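Local coordinates for vesicular integral-membrane protein VIP36 (Canis lupus familiaris, PDB 2DUR) that acts as a calcium-dependent lectin of the early secretory pathway, using its lumenal domain to bind high-mannose glycans and sort the glycoproteins that carry them, at residues A[177-182]-A[186-191]. Residues are numbered along the deposited sequence; the frame is centred on the assembly and turned at random.
Sequences TVMTDL and NEWKNC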
loop_
_atom_site.group_PDB
_atom_site.type_symbol
_atom_site.label_atom_id
_atom_site.label_comp_id
_atom_site.label_asym_id
_atom_site.label_seq_id
_atom_site.Cartn_x
_atom_site.Cartn_y
_atom_site.Cartn_z
ATOM N N THR A 177 8.967 -5.559 -6.286
ATOM C CA THR A 177 9.044 -4.533 -7.327
ATOM C C THR A 177 7.837 -3.616 -7.189
ATOM O O THR A 177 6.700 -4.077 -7.061
ATOM C CB THR A 177 9.064 -5.168 -8.764
ATOM O OG1 THR A 177 10.039 -6.220 -8.822
ATOM C CG2 THR A 177 9.355 -4.127 -9.804
ATOM N N VAL A 178 8.095 -2.321 -7.207
ATOM C CA VAL A 178 7.013 -1.336 -7.226
ATOM C C VAL A 178 7.170 -0.513 -8.491
ATOM O O VAL A 178 8.257 0.011 -8.754
ATOM C CB VAL A 178 7.084 -0.399 -5.982
ATOM C CG1 VAL A 178 5.927 0.591 -5.998
ATOM C CG2 VAL A 178 7.080 -1.229 -4.698
ATOM N N MET A 179 6.094 -0.422 -9.280
ATOM C CA MET A 179 6.091 0.342 -10.530
ATOM C C MET A 179 4.934 1.334 -10.522
ATOM O O MET A 179 3.963 1.138 -9.808
ATOM C CB MET A 179 5.969 -0.608 -11.720
ATOM C CG MET A 179 7.020 -1.693 -11.689
ATOM S SD MET A 179 6.879 -2.894 -13.027
ATOM C CE MET A 179 5.391 -3.775 -12.546
ATOM N N THR A 180 5.036 2.382 -11.329
ATOM C CA THR A 180 3.981 3.389 -11.367
ATOM C C THR A 180 3.479 3.552 -12.804
ATOM O O THR A 180 4.206 3.259 -13.775
ATOM C CB THR A 180 4.482 4.745 -10.858
ATOM O OG1 THR A 180 5.543 5.211 -11.684
ATOM C CG2 THR A 180 5.020 4.644 -9.408
ATOM N N ASP A 181 2.244 4.030 -12.914
ATOM C CA ASP A 181 1.666 4.432 -14.214
ATOM C C ASP A 181 0.963 5.755 -13.962
ATOM O O ASP A 181 -0.206 5.775 -13.598
ATOM C CB ASP A 181 0.730 3.350 -14.745
ATOM C CG ASP A 181 -0.071 3.793 -15.994
ATOM O OD1 ASP A 181 0.216 4.860 -16.571
ATOM O OD2 ASP A 181 -1.015 3.054 -16.331
ATOM N N LEU A 182 1.710 6.836 -14.129
ATOM C CA LEU A 182 1.249 8.171 -13.732
ATOM C C LEU A 182 1.150 9.191 -14.858
ATOM O O LEU A 182 0.621 10.278 -14.638
ATOM C CB LEU A 182 2.148 8.751 -12.635
ATOM C CG LEU A 182 2.482 7.845 -11.442
ATOM C CD1 LEU A 182 3.565 8.511 -10.588
ATOM C CD2 LEU A 182 1.249 7.502 -10.619
ATOM N N ASN A 186 0.053 4.215 -20.388
ATOM C CA ASN A 186 -0.328 2.813 -20.330
ATOM C C ASN A 186 0.898 1.901 -20.153
ATOM O O ASN A 186 1.025 0.849 -20.781
ATOM C CB ASN A 186 -1.136 2.424 -21.586
ATOM C CG ASN A 186 -1.829 1.091 -21.434
ATOM O OD1 ASN A 186 -2.363 0.766 -20.371
ATOM N ND2 ASN A 186 -1.818 0.300 -22.503
ATOM N N GLU A 187 1.786 2.310 -19.248
ATOM C CA GLU A 187 3.109 1.711 -19.111
ATOM C C GLU A 187 3.471 1.703 -17.638
ATOM O O GLU A 187 3.205 2.694 -16.970
ATOM C CB GLU A 187 4.068 2.665 -19.770
ATOM C CG GLU A 187 5.401 2.189 -20.111
ATOM C CD GLU A 187 5.948 3.088 -21.195
ATOM O OE1 GLU A 187 6.529 4.136 -20.861
ATOM O OE2 GLU A 187 5.702 2.780 -22.388
ATOM N N TRP A 188 4.071 0.608 -17.172
ATOM C CA TRP A 188 4.646 0.544 -15.809
ATOM C C TRP A 188 6.084 1.060 -15.834
ATOM O O TRP A 188 6.925 0.504 -16.532
ATOM C CB TRP A 188 4.652 -0.881 -15.288
ATOM C CG TRP A 188 3.297 -1.494 -15.031
ATOM C CD1 TRP A 188 2.790 -2.627 -15.597
ATOM C CD2 TRP A 188 2.298 -1.015 -14.125
ATOM N NE1 TRP A 188 1.537 -2.892 -15.101
ATOM C CE2 TRP A 188 1.205 -1.912 -14.199
ATOM C CE3 TRP A 188 2.220 0.086 -13.258
ATOM C CZ2 TRP A 188 0.034 -1.735 -13.444
ATOM C CZ3 TRP A 188 1.055 0.269 -12.520
ATOM C CH2 TRP A 188 -0.014 -0.642 -12.609
ATOM N N LYS A 189 6.373 2.098 -15.051
ATOM C CA LYS A 189 7.713 2.651 -14.929
ATOM C C LYS A 189 8.307 2.217 -13.592
ATOM O O LYS A 189 7.618 2.259 -12.580
ATOM C CB LYS A 189 7.623 4.179 -14.975
ATOM C CG LYS A 189 8.938 4.911 -14.765
ATOM C CD LYS A 189 8.700 6.382 -14.463
ATOM C CE LYS A 189 9.968 7.232 -14.580
ATOM N NZ LYS A 189 11.253 6.468 -14.497
ATOM N N ASN A 190 9.574 1.821 -13.575
ATOM C CA ASN A 190 10.103 1.309 -12.325
ATOM C C ASN A 190 10.230 2.385 -11.253
ATOM O O ASN A 190 10.516 3.552 -11.534
ATOM C CB ASN A 190 11.428 0.574 -12.495
ATOM C CG ASN A 190 11.856 -0.121 -11.202
ATOM O OD1 ASN A 190 12.898 0.222 -10.632
ATOM N ND2 ASN A 190 11.011 -1.037 -10.686
ATOM N N CYS A 191 10.023 1.969 -10.012
ATOM C CA CYS A 191 10.186 2.839 -8.860
ATOM C C CYS A 191 11.178 2.170 -7.897
ATOM O O CYS A 191 12.228 2.730 -7.576
ATOM C CB CYS A 191 8.831 3.120 -8.208
ATOM S SG CYS A 191 8.944 4.063 -6.673
HETATM O O HOH W 1 8.101 5.345 -10.902
HETATM O O HOH W 2 -2.155 4.761 -18.323
#
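Thr-180 and Lys-189 form a hydrogen-bonded pair near the turn of an antiparallel beta hairpin, and the contact illustrates how a few backbone bonds set a register that side chains then exploit. Lys-189 N gives a nearly straight bond to Thr-180 O (2.8 Å, 173°), and Thr-180 N returns one to Lys-189 O at 2.9 Å. A third bond, from Cys-191 N to Val-178 O (2.9 Å), is more bent, at 137°, where the second strand turns a corner. Between these bonds Met-179 faces Asn-190 as a non-hydrogen-bonded pair, its CA 3.2 Å from Lys-189 O in a CA-H...O contact.

The apolar part is a Met-aromatic contact between diagonal neighbours. Met-179 crosses Trp-188 at about a right angle; a bend at its last torsion (chi3 -71°) carries CE over the face of the five-membered ring, 4.3 Å from the centroid, as a CH-pi contact, while SD lies obliquely and rests on Trp-188 CB. The far end of the indole reaches Asp-181, whose CB lies 3.8 Å from CZ3.

Water serves the polar groups. Thr-180 OG1 and Asn-190 O share one molecule, which donates to the carbonyl; another lies between Asp-181 OD2, to which it can donate, and Asn-186 N, which gives it a weak bond, bridging the two segments beside the turn. The amide of Asn-190 turns instead to Ile-192 O.

Within the beta sandwich of this L-type lectin domain, strand 175-181 runs between 165-172 and 189-198. Trp-188 meets Ala-168 and the ring of His-67 on one face; from the other, Val-178, Thr-180 and Cys-191 pack on strand 128-135 of the opposing sheet, and the Cys-191 to Cys-154 disulfide ties the two sheets together.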